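Dihydroorotase (Saccharomyces cerevisiae S288C, PDB 6L0A) catalyses the reversible, zinc-dependent interconversion of N-carbamoyl-L-aspartate and dihydroorotate, the third step of de novo pyrimidine synthesis. Local coordinates at residues C[16-24]-C[53-64]; C[157-165]-C[178-189]. One frame throughout, in Å; residues are numbered along the deposited sequence.

Contact 1 (C[16-24]-C[53-64]). With ZN (zinc ion), chain K; LMR ((2S)-2-hydroxybutanedioic acid), chain M.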
loop_
_atom_site.group_PDB
_atom_site.type_symbol
_atom_site.label_atom_id
_atom_site.label_comp_id
_atom_site.label_asym_id
_atom_site.label_seq_id
_atom_site.Cartn_x
_atom_site.Cartn_y
_atom_site.Cartn_z
ATOM N N HIS C 16 20.032 10.642 -1.975
ATOM C CA HIS C 16 20.618 9.453 -2.584
ATOM C C HIS C 16 21.026 9.770 -4.018
ATOM O O HIS C 16 20.183 10.185 -4.824
ATOM C CB HIS C 16 19.622 8.282 -2.582
ATOM C CG HIS C 16 19.235 7.809 -1.213
ATOM N ND1 HIS C 16 19.950 6.851 -0.524
ATOM C CD2 HIS C 16 18.209 8.170 -0.403
ATOM C CE1 HIS C 16 19.381 6.648 0.655
ATOM N NE2 HIS C 16 18.323 7.437 0.753
ATOM N N VAL C 17 22.302 9.554 -4.354
ATOM C CA VAL C 17 22.763 9.716 -5.731
ATOM C C VAL C 17 23.345 8.439 -6.315
ATOM O O VAL C 17 23.799 8.454 -7.464
ATOM C CB VAL C 17 23.780 10.870 -5.882
ATOM C CG1 VAL C 17 23.116 12.226 -5.623
ATOM C CG2 VAL C 17 24.980 10.646 -4.976
ATOM N N ARG C 18 23.348 7.334 -5.571
ATOM C CA ARG C 18 23.708 6.012 -6.117
ATOM C C ARG C 18 25.154 6.048 -6.638
ATOM O O ARG C 18 26.008 6.775 -6.106
ATOM C CB ARG C 18 22.685 5.572 -7.168
ATOM C CG ARG C 18 21.221 5.800 -6.804
ATOM C CD ARG C 18 20.805 4.961 -5.612
ATOM N NE ARG C 18 19.346 4.934 -5.503
ATOM C CZ ARG C 18 18.685 4.640 -4.388
ATOM N NH1 ARG C 18 19.347 4.338 -3.270
ATOM N NH2 ARG C 18 17.357 4.656 -4.395
ATOM N N GLU C 19 25.440 5.245 -7.672
ATOM C CA GLU C 19 26.775 5.135 -8.256
ATOM C C GLU C 19 26.648 5.022 -9.775
ATOM O O GLU C 19 25.544 5.033 -10.330
ATOM C CB GLU C 19 27.536 3.942 -7.666
ATOM C CG GLU C 19 28.011 4.145 -6.225
ATOM C CD GLU C 19 29.061 3.129 -5.796
ATOM O OE1 GLU C 19 28.682 2.032 -5.315
ATOM O OE2 GLU C 19 30.269 3.429 -5.937
ATOM N N GLY C 20 27.794 4.940 -10.458
ATOM C CA GLY C 20 27.794 4.672 -11.895
ATOM C C GLY C 20 26.955 5.639 -12.710
ATOM O O GLY C 20 26.908 6.846 -12.448
ATOM N N ALA C 21 26.272 5.095 -13.722
ATOM C CA ALA C 21 25.507 5.934 -14.642
ATOM C C ALA C 21 24.366 6.653 -13.939
ATOM O O ALA C 21 24.053 7.803 -14.269
ATOM C CB ALA C 21 24.959 5.095 -15.801
ATOM N N MET C 22 23.709 5.987 -12.984
ATOM C CA MET C 22 22.639 6.654 -12.253
ATOM C C MET C 22 23.172 7.891 -11.543
ATOM O O MET C 22 22.535 8.949 -11.562
ATOM C CB MET C 22 21.996 5.687 -11.255
ATOM C CG MET C 22 20.870 6.314 -10.439
ATOM S SD MET C 22 19.475 6.782 -11.471
ATOM C CE MET C 22 18.554 5.221 -11.525
ATOM N N CYS C 23 24.354 7.769 -10.936
ATOM C CA CYS C 23 24.984 8.892 -10.248
ATOM C C CYS C 23 25.299 10.032 -11.208
ATOM O O CYS C 23 25.138 11.206 -10.864
ATOM C CB CYS C 23 26.258 8.418 -9.555
ATOM S SG CYS C 23 27.048 9.649 -8.492
ATOM N N GLU C 24 25.783 9.705 -12.405
ATOM C CA GLU C 24 26.057 10.740 -13.397
ATOM C C GLU C 24 24.788 11.464 -13.815
ATOM O O GLU C 24 24.818 12.670 -14.087
ATOM C CB GLU C 24 26.744 10.115 -14.611
ATOM C CG GLU C 24 28.046 9.415 -14.251
ATOM C CD GLU C 24 28.813 8.947 -15.468
ATOM O OE1 GLU C 24 28.315 9.139 -16.601
ATOM O OE2 GLU C 24 29.918 8.388 -15.287
ATOM N N ARG C 53 36.767 4.811 0.913
ATOM C CA ARG C 53 35.561 4.776 0.088
ATOM C C ARG C 53 34.793 6.096 0.157
ATOM O O ARG C 53 34.334 6.604 -0.872
ATOM C CB ARG C 53 34.677 3.613 0.536
ATOM C CG ARG C 53 33.467 3.313 -0.333
ATOM C CD ARG C 53 33.185 1.803 -0.300
ATOM N NE ARG C 53 31.835 1.431 -0.735
ATOM C CZ ARG C 53 31.412 1.574 -1.984
ATOM N NH1 ARG C 53 32.227 2.082 -2.902
ATOM N NH2 ARG C 53 30.184 1.218 -2.320
ATOM N N VAL C 54 34.642 6.666 1.356
ATOM C CA VAL C 54 33.872 7.900 1.472
ATOM C C VAL C 54 34.634 9.073 0.877
ATOM O O VAL C 54 34.022 10.004 0.339
ATOM C CB VAL C 54 33.474 8.162 2.937
ATOM C CG1 VAL C 54 34.650 8.692 3.749
ATOM C CG2 VAL C 54 32.283 9.140 3.000
ATOM N N ILE C 55 35.970 9.057 0.954
ATOM C CA ILE C 55 36.757 10.121 0.341
ATOM C C ILE C 55 36.651 10.054 -1.177
ATOM O O ILE C 55 36.403 11.066 -1.840
ATOM C CB ILE C 55 38.223 10.045 0.808
ATOM C CG1 ILE C 55 38.342 10.492 2.262
ATOM C CG2 ILE C 55 39.117 10.925 -0.089
ATOM C CD1 ILE C 55 39.692 10.183 2.881
ATOM N N GLU C 56 36.825 8.857 -1.752
ATOM C CA GLU C 56 36.749 8.733 -3.203
ATOM C C GLU C 56 35.331 8.977 -3.714
ATOM O O GLU C 56 35.159 9.539 -4.800
ATOM C CB GLU C 56 37.265 7.362 -3.651
ATOM C CG GLU C 56 38.775 7.189 -3.474
ATOM C CD GLU C 56 39.596 8.191 -4.298
ATOM O OE1 GLU C 56 40.337 9.003 -3.692
ATOM O OE2 GLU C 56 39.503 8.163 -5.545
ATOM N N TYR C 57 34.308 8.586 -2.943
ATOM C CA TYR C 57 32.931 8.892 -3.333
ATOM C C TYR C 57 32.722 10.398 -3.433
ATOM O O TYR C 57 32.202 10.896 -4.438
ATOM C CB TYR C 57 31.947 8.280 -2.329
ATOM C CG TYR C 57 30.490 8.201 -2.766
ATOM C CD1 TYR C 57 30.132 7.931 -4.087
ATOM C CD2 TYR C 57 29.474 8.338 -1.834
ATOM C CE1 TYR C 57 28.787 7.828 -4.460
ATOM C CE2 TYR C 57 28.147 8.236 -2.187
ATOM C CZ TYR C 57 27.801 7.987 -3.495
ATOM O OH TYR C 57 26.472 7.890 -3.814
ATOM N N LYS C 58 33.133 11.146 -2.401
ATOM C CA LYS C 58 32.978 12.603 -2.457
ATOM C C LYS C 58 33.703 13.189 -3.662
ATOM O O LYS C 58 33.188 14.102 -4.324
ATOM C CB LYS C 58 33.487 13.253 -1.168
ATOM C CG LYS C 58 33.166 14.757 -1.075
ATOM C CD LYS C 58 33.623 15.347 0.261
ATOM C CE LYS C 58 33.322 16.841 0.340
ATOM N NZ LYS C 58 33.734 17.440 1.645
ATOM N N LYS C 59 34.898 12.680 -3.967
ATOM C CA LYS C 59 35.641 13.203 -5.108
ATOM C C LYS C 59 34.874 12.979 -6.406
ATOM O O LYS C 59 34.830 13.859 -7.271
ATOM C CB LYS C 59 37.027 12.558 -5.168
ATOM C CG LYS C 59 37.986 13.073 -4.094
ATOM C CD LYS C 59 39.416 13.261 -4.619
ATOM C CE LYS C 59 39.693 14.723 -4.998
ATOM N NZ LYS C 59 40.213 15.539 -3.858
ATOM N N THR C 60 34.231 11.816 -6.535
ATOM C CA THR C 60 33.424 11.533 -7.715
ATOM C C THR C 60 32.277 12.519 -7.834
ATOM O O THR C 60 32.016 13.063 -8.915
ATOM C CB THR C 60 32.894 10.095 -7.653
ATOM O OG1 THR C 60 33.995 9.188 -7.716
ATOM C CG2 THR C 60 31.930 9.811 -8.819
ATOM N N LEU C 61 31.587 12.771 -6.720
ATOM C CA LEU C 61 30.447 13.676 -6.748
ATOM C C LEU C 61 30.884 15.101 -7.060
ATOM O O LEU C 61 30.216 15.804 -7.830
ATOM C CB LEU C 61 29.701 13.631 -5.414
ATOM C CG LEU C 61 29.193 12.286 -4.889
ATOM C CD1 LEU C 61 28.217 12.532 -3.732
ATOM C CD2 LEU C 61 28.522 11.504 -5.999
ATOM N N GLN C 62 31.999 15.547 -6.473
ATOM C CA GLN C 62 32.451 16.914 -6.719
ATOM C C GLN C 62 32.827 17.129 -8.176
ATOM O O GLN C 62 32.632 18.223 -8.707
ATOM C CB GLN C 62 33.641 17.264 -5.823
ATOM C CG GLN C 62 33.255 17.670 -4.419
ATOM C CD GLN C 62 32.633 19.059 -4.328
ATOM O OE1 GLN C 62 31.987 19.560 -5.270
ATOM N NE2 GLN C 62 32.805 19.682 -3.176
ATOM N N LYS C 63 33.361 16.098 -8.837
ATOM C CA LYS C 63 33.658 16.206 -10.261
ATOM C C LYS C 63 32.382 16.376 -11.080
ATOM O O LYS C 63 32.344 17.176 -12.024
ATOM C CB LYS C 63 34.440 14.977 -10.722
ATOM C CG LYS C 63 35.047 15.089 -12.111
ATOM C CD LYS C 63 35.893 13.859 -12.426
ATOM C CE LYS C 63 36.902 14.139 -13.535
ATOM N NZ LYS C 63 36.432 15.225 -14.440
ATOM N N LEU C 64 31.319 15.650 -10.716
ATOM C CA LEU C 64 30.069 15.725 -11.462
ATOM C C LEU C 64 29.326 17.027 -11.209
ATOM O O LEU C 64 28.508 17.436 -12.038
ATOM C CB LEU C 64 29.165 14.543 -11.099
ATOM C CG LEU C 64 29.680 13.139 -11.412
ATOM C CD1 LEU C 64 28.838 12.095 -10.703
ATOM C CD2 LEU C 64 29.632 12.926 -12.909
HETATM ZN ZN ZN K . 17.050 7.850 2.454
HETATM C C1 LMR M . 14.913 4.888 2.077
HETATM O O1A LMR M . 15.270 6.032 2.464
HETATM O O1B LMR M . 14.247 4.205 2.882
HETATM C C2 LMR M . 15.270 4.314 0.685
HETATM O O2 LMR M . 14.175 4.026 -0.163
HETATM C C3 LMR M . 16.001 5.333 -0.123
HETATM C C4 LMR M . 16.725 4.426 -1.091
HETATM O O4A LMR M . 16.112 3.746 -1.986
HETATM O O4B LMR M . 17.949 4.398 -0.912
HETATM O O HOH W 1 24.208 8.281 -2.226
#

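Contact 2 (C[157-165]-C[178-189]). With ZN (zinc ion), chain L.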
loop_
_atom_site.group_PDB
_atom_site.type_symbol
_atom_site.label_atom_id
_atom_site.label_comp_id
_atom_site.label_asym_id
_atom_site.label_seq_id
_atom_site.Cartn_x
_atom_site.Cartn_y
_atom_site.Cartn_z
ATOM N N GLU C 157 7.056 3.119 12.560
ATOM C CA GLU C 157 7.678 4.363 12.999
ATOM C C GLU C 157 7.294 4.693 14.443
ATOM O O GLU C 157 8.161 4.986 15.277
ATOM C CB GLU C 157 7.277 5.503 12.061
ATOM C CG GLU C 157 7.800 6.841 12.490
ATOM C CD GLU C 157 7.528 7.914 11.458
ATOM O OE1 GLU C 157 6.824 8.878 11.783
ATOM O OE2 GLU C 157 8.008 7.788 10.315
ATOM N N GLU C 158 5.999 4.638 14.756
ATOM C CA GLU C 158 5.561 4.829 16.139
ATOM C C GLU C 158 6.255 3.848 17.078
ATOM O O GLU C 158 6.672 4.224 18.184
ATOM C CB GLU C 158 4.047 4.670 16.225
ATOM C CG GLU C 158 3.444 4.967 17.582
ATOM C CD GLU C 158 1.932 4.843 17.541
ATOM O OE1 GLU C 158 1.402 3.798 17.976
ATOM O OE2 GLU C 158 1.275 5.779 17.036
ATOM N N ALA C 159 6.412 2.591 16.644
ATOM C CA ALA C 159 7.060 1.578 17.475
ATOM C C ALA C 159 8.527 1.904 17.749
ATOM O O ALA C 159 9.078 1.439 18.750
ATOM C CB ALA C 159 6.957 0.206 16.815
ATOM N N PHE C 160 9.163 2.684 16.877
ATOM C CA PHE C 160 10.558 3.072 17.039
ATOM C C PHE C 160 10.749 4.201 18.047
ATOM O O PHE C 160 11.869 4.391 18.540
ATOM C CB PHE C 160 11.123 3.510 15.681
ATOM C CG PHE C 160 12.593 3.819 15.699
ATOM C CD1 PHE C 160 13.526 2.812 15.457
ATOM C CD2 PHE C 160 13.048 5.110 15.943
ATOM C CE1 PHE C 160 14.887 3.089 15.464
ATOM C CE2 PHE C 160 14.404 5.389 15.966
ATOM C CZ PHE C 160 15.324 4.375 15.714
ATOM N N LEU C 161 9.697 4.965 18.342
ATOM C CA LEU C 161 9.879 6.178 19.134
ATOM C C LEU C 161 10.484 5.927 20.516
ATOM O O LEU C 161 11.326 6.737 20.940
ATOM C CB LEU C 161 8.543 6.926 19.232
ATOM C CG LEU C 161 8.028 7.490 17.902
ATOM C CD1 LEU C 161 6.671 8.161 18.091
ATOM C CD2 LEU C 161 9.033 8.472 17.314
ATOM N N PRO C 162 10.142 4.861 21.250
ATOM C CA PRO C 162 10.888 4.586 22.497
ATOM C C PRO C 162 12.390 4.446 22.288
ATOM O O PRO C 162 13.171 4.917 23.126
ATOM C CB PRO C 162 10.263 3.278 22.999
ATOM C CG PRO C 162 8.878 3.287 22.442
ATOM C CD PRO C 162 8.993 3.946 21.088
ATOM N N ALA C 163 12.815 3.813 21.188
ATOM C CA ALA C 163 14.244 3.685 20.911
ATOM C C ALA C 163 14.894 5.052 20.734
ATOM O O ALA C 163 15.997 5.292 21.240
ATOM C CB ALA C 163 14.476 2.823 19.670
ATOM N N LEU C 164 14.226 5.955 20.008
ATOM C CA LEU C 164 14.732 7.317 19.856
ATOM C C LEU C 164 14.913 7.986 21.213
ATOM O O LEU C 164 15.945 8.618 21.479
ATOM C CB LEU C 164 13.775 8.140 18.992
ATOM C CG LEU C 164 14.099 9.625 18.849
ATOM C CD1 LEU C 164 15.490 9.807 18.214
ATOM C CD2 LEU C 164 13.019 10.351 18.046
ATOM N N LYS C 165 13.905 7.877 22.081
ATOM C CA LYS C 165 13.990 8.560 23.367
ATOM C C LYS C 165 15.117 7.986 24.218
ATOM O O LYS C 165 15.835 8.734 24.890
ATOM C CB LYS C 165 12.649 8.474 24.098
ATOM C CG LYS C 165 11.579 9.405 23.531
ATOM C CD LYS C 165 10.281 9.257 24.321
ATOM C CE LYS C 165 9.064 9.197 23.420
ATOM N NZ LYS C 165 7.816 8.968 24.214
ATOM N N LEU C 178 15.667 12.236 13.528
ATOM C CA LEU C 178 14.670 11.274 13.072
ATOM C C LEU C 178 14.363 11.626 11.622
ATOM O O LEU C 178 13.619 12.565 11.343
ATOM C CB LEU C 178 13.429 11.332 13.957
ATOM C CG LEU C 178 12.357 10.261 13.703
ATOM C CD1 LEU C 178 12.900 8.839 13.835
ATOM C CD2 LEU C 178 11.167 10.470 14.628
ATOM N N GLU C 179 14.973 10.891 10.693
ATOM C CA GLU C 179 14.858 11.213 9.281
ATOM C C GLU C 179 13.443 10.941 8.773
ATOM O O GLU C 179 12.725 10.089 9.296
ATOM C CB GLU C 179 15.867 10.396 8.466
ATOM C CG GLU C 179 17.337 10.684 8.806
ATOM C CD GLU C 179 17.780 12.063 8.347
ATOM O OE1 GLU C 179 17.119 12.618 7.448
ATOM O OE2 GLU C 179 18.792 12.597 8.870
ATOM N N HIS C 180 13.063 11.676 7.726
ATOM C CA HIS C 180 11.780 11.545 7.030
ATOM C C HIS C 180 10.626 11.063 7.902
ATOM O O HIS C 180 10.115 9.949 7.705
ATOM C CB HIS C 180 11.934 10.629 5.797
ATOM C CG HIS C 180 12.755 9.391 6.019
ATOM N ND1 HIS C 180 12.534 8.515 7.060
ATOM C CD2 HIS C 180 13.778 8.868 5.299
ATOM C CE1 HIS C 180 13.400 7.518 6.986
ATOM N NE2 HIS C 180 14.167 7.707 5.925
ATOM N N CYS C 181 10.199 11.899 8.854
ATOM C CA CYS C 181 9.052 11.556 9.692
ATOM C C CYS C 181 7.799 11.415 8.849
ATOM O O CYS C 181 7.571 12.187 7.905
ATOM C CB CYS C 181 8.807 12.614 10.767
ATOM S SG CYS C 181 9.995 12.576 12.105
ATOM N N THR C 182 6.952 10.454 9.225
ATOM C CA THR C 182 5.732 10.231 8.469
ATOM C C THR C 182 4.468 10.186 9.306
ATOM O O THR C 182 3.389 10.074 8.728
ATOM C CB THR C 182 5.832 8.924 7.677
ATOM O OG1 THR C 182 6.073 7.847 8.595
ATOM C CG2 THR C 182 6.946 9.011 6.667
ATOM N N SER C 183 4.560 10.249 10.635
ATOM C CA SER C 183 3.397 10.031 11.485
ATOM C C SER C 183 3.187 11.196 12.439
ATOM O O SER C 183 4.141 11.854 12.867
ATOM C CB SER C 183 3.539 8.741 12.290
ATOM O OG SER C 183 4.567 8.859 13.255
ATOM N N GLU C 184 1.917 11.450 12.765
ATOM C CA GLU C 184 1.605 12.427 13.802
ATOM C C GLU C 184 2.286 12.066 15.109
ATOM O O GLU C 184 2.754 12.952 15.840
ATOM C CB GLU C 184 0.091 12.529 14.006
ATOM C CG GLU C 184 -0.264 13.491 15.120
ATOM C CD GLU C 184 -1.750 13.604 15.374
ATOM O OE1 GLU C 184 -2.419 12.556 15.471
ATOM O OE2 GLU C 184 -2.243 14.746 15.466
ATOM N N SER C 185 2.349 10.767 15.423
ATOM C CA SER C 185 3.002 10.339 16.654
ATOM C C SER C 185 4.443 10.815 16.702
ATOM O O SER C 185 4.912 11.291 17.743
ATOM C CB SER C 185 2.941 8.816 16.793
ATOM O OG SER C 185 1.623 8.400 17.085
ATOM N N ALA C 186 5.168 10.692 15.583
ATOM C CA ALA C 186 6.558 11.129 15.565
ATOM C C ALA C 186 6.663 12.638 15.722
ATOM O O ALA C 186 7.548 13.125 16.438
ATOM C CB ALA C 186 7.245 10.684 14.276
ATOM N N ILE C 187 5.780 13.395 15.056
ATOM C CA ILE C 187 5.806 14.855 15.177
ATOM C C ILE C 187 5.628 15.269 16.636
ATOM O O ILE C 187 6.365 16.121 17.154
ATOM C CB ILE C 187 4.732 15.497 14.280
ATOM C CG1 ILE C 187 5.037 15.271 12.795
ATOM C CG2 ILE C 187 4.626 16.996 14.553
ATOM C CD1 ILE C 187 6.487 15.565 12.404
ATOM N N LYS C 188 4.649 14.668 17.320
ATOM C CA LYS C 188 4.428 14.980 18.732
ATOM C C LYS C 188 5.662 14.680 19.569
ATOM O O LYS C 188 5.994 15.431 20.494
ATOM C CB LYS C 188 3.248 14.181 19.277
ATOM C CG LYS C 188 1.893 14.654 18.852
ATOM C CD LYS C 188 0.869 13.977 19.749
ATOM C CE LYS C 188 -0.506 14.055 19.176
ATOM N NZ LYS C 188 -1.460 13.348 20.072
ATOM N N THR C 189 6.345 13.574 19.282
ATOM C CA THR C 189 7.517 13.219 20.074
ATOM C C THR C 189 8.665 14.198 19.839
ATOM O O THR C 189 9.317 14.630 20.802
ATOM C CB THR C 189 7.939 11.784 19.765
ATOM O OG1 THR C 189 6.965 10.892 20.317
ATOM C CG2 THR C 189 9.314 11.463 20.380
HETATM ZN ZN ZN L . 14.864 6.056 4.759
#

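Contact 1 (C[16-24]-C[53-64])
With chi1 at -165°, CG of Tyr-57 stands opposite its own backbone N, and the ring reaches from helix 53-64 to the loop of 16-24, where OH donates a 2.6 Å hydrogen bond to O of Arg-18. Cys-23 turns the same way from its helix, SG anti to the backbone N, which lays SG 3.4 Å from CD2 of Leu-61. The carbonyl oxygen of Arg-18 lies at the edge of the Tyr-57 ring, close to its plane, and the donor sits only 16° from the carbonyl plane. A water, also near the ring plane, gives a hydrogen to Tyr-57 OH and accepts one from Val-17 N, so the hydroxyl joins two successive residues of the loop. CG2 of Val-17 comes in obliquely beside it, 3.8 Å from CD2 of Leu-61.

In the TIM-barrel amidohydrolase fold the first barrel strand ends in a His-X-His motif, and this loop follows directly from it. NE2 of His-16 binds one zinc at 2.2 Å; His-14, Asp-258 and malate O1A are among its other ligands. The side chain of Arg-18 leaves its backbone away from helix 53-64, and its guanidinium meets one malate carboxylate with both terminal nitrogens, NH1 donating to O4B at 2.7 Å and NH2 to O4A at 2.9 Å, while its NE is held by Pro-261 O. A phenylalanine in place of Tyr-57 would probably leave the Arg-18 carbonyl and the water without their shared hydroxyl, and the loop carrying the malate-binding arginine less firmly tied to the helix.

Toward the solvent, Arg-53 makes a long, weak salt bridge, NH2 to Glu-19 OE1 at 3.4 Å, with the two flat groups turned 56° apart; its stronger partner is Pro-46 O. Farther along the helix, CD1 of Leu-64 packs on Cys-23 SG and CD2 of Leu-64 lies against CG of Glu-24.

Contact 2 (C[157-165]-C[178-189])
Glu-157 pushes its carboxylate into the turn at 182-183 and is gripped there through both oxygens. Glu-157 OE1 takes Thr-182 N on its syn lone pair at 3.0 Å and Ser-183 OG on its anti side, somewhat out of the plane, at 2.7 Å. Thr-182 OG1 donates to Glu-157 OE2 at 2.6 Å from well above the carboxylate plane, 52° out of it. Donors in such different directions fix the buried group's rotation and would favour its charged form. The extended chain of Glu-157, with CG opposite the backbone N (chi1 176°), gives it the reach.

Ser-183 works twice: besides donating to Glu-157, its OG accepts from Ala-186 N at 3.0 Å and so N-caps helix 184-189. The helix start would add to the stabilisation of the carboxylate. Two residues further on, Ser-185 OG donates to Glu-158 OE2 at 2.6 Å, a second serine-glutamate link nearer the surface.

Beyond the polar end, along the two helices, the contact is largely apolar. Leu-161 sets CD1 against Thr-189 OG1 and Ser-185 O, and its CD2 against Ala-186 and CD2 of Leu-178; Leu-164 CD2 meets Leu-178 CD2 at 3.9 Å.

Just ahead of the gripped turn, His-180 binds the second zinc through NE2 at 2.1 Å, alongside His-137, so Glu-157 holds the stretch right behind a metal ligand. Lys-234 gives Thr-182 OG1 a further bond. Helices 156-170 and 184-193, their short segments 22° from parallel, lie side by side outside the parallel barrel strands: Phe-160 and Leu-164 rest on Leu-136 of strand 133-136, Cys-181 touches strand 205-209, and Ile-187 packs on helix 236-246.

In the fold
The two contacts lie on opposite sides of the chain's centre, their centres about 31 Å apart, yet their nearest atoms come within about 7 Å because both run in to the binuclear zinc site. They follow in series along the chain: contact 1 is complete before contact 2 opens. Each joins a loop leaving a barrel strand to surrounding helices, after strand 11-15 in 16-24 and after strand 175-178 in 178-189. Contact 1 brings one zinc's histidine and the malate-binding arginine, contact 2 a histidine of the other zinc. Malate lies between, so the pocket is assembled from separate sectors of one TIM barrel.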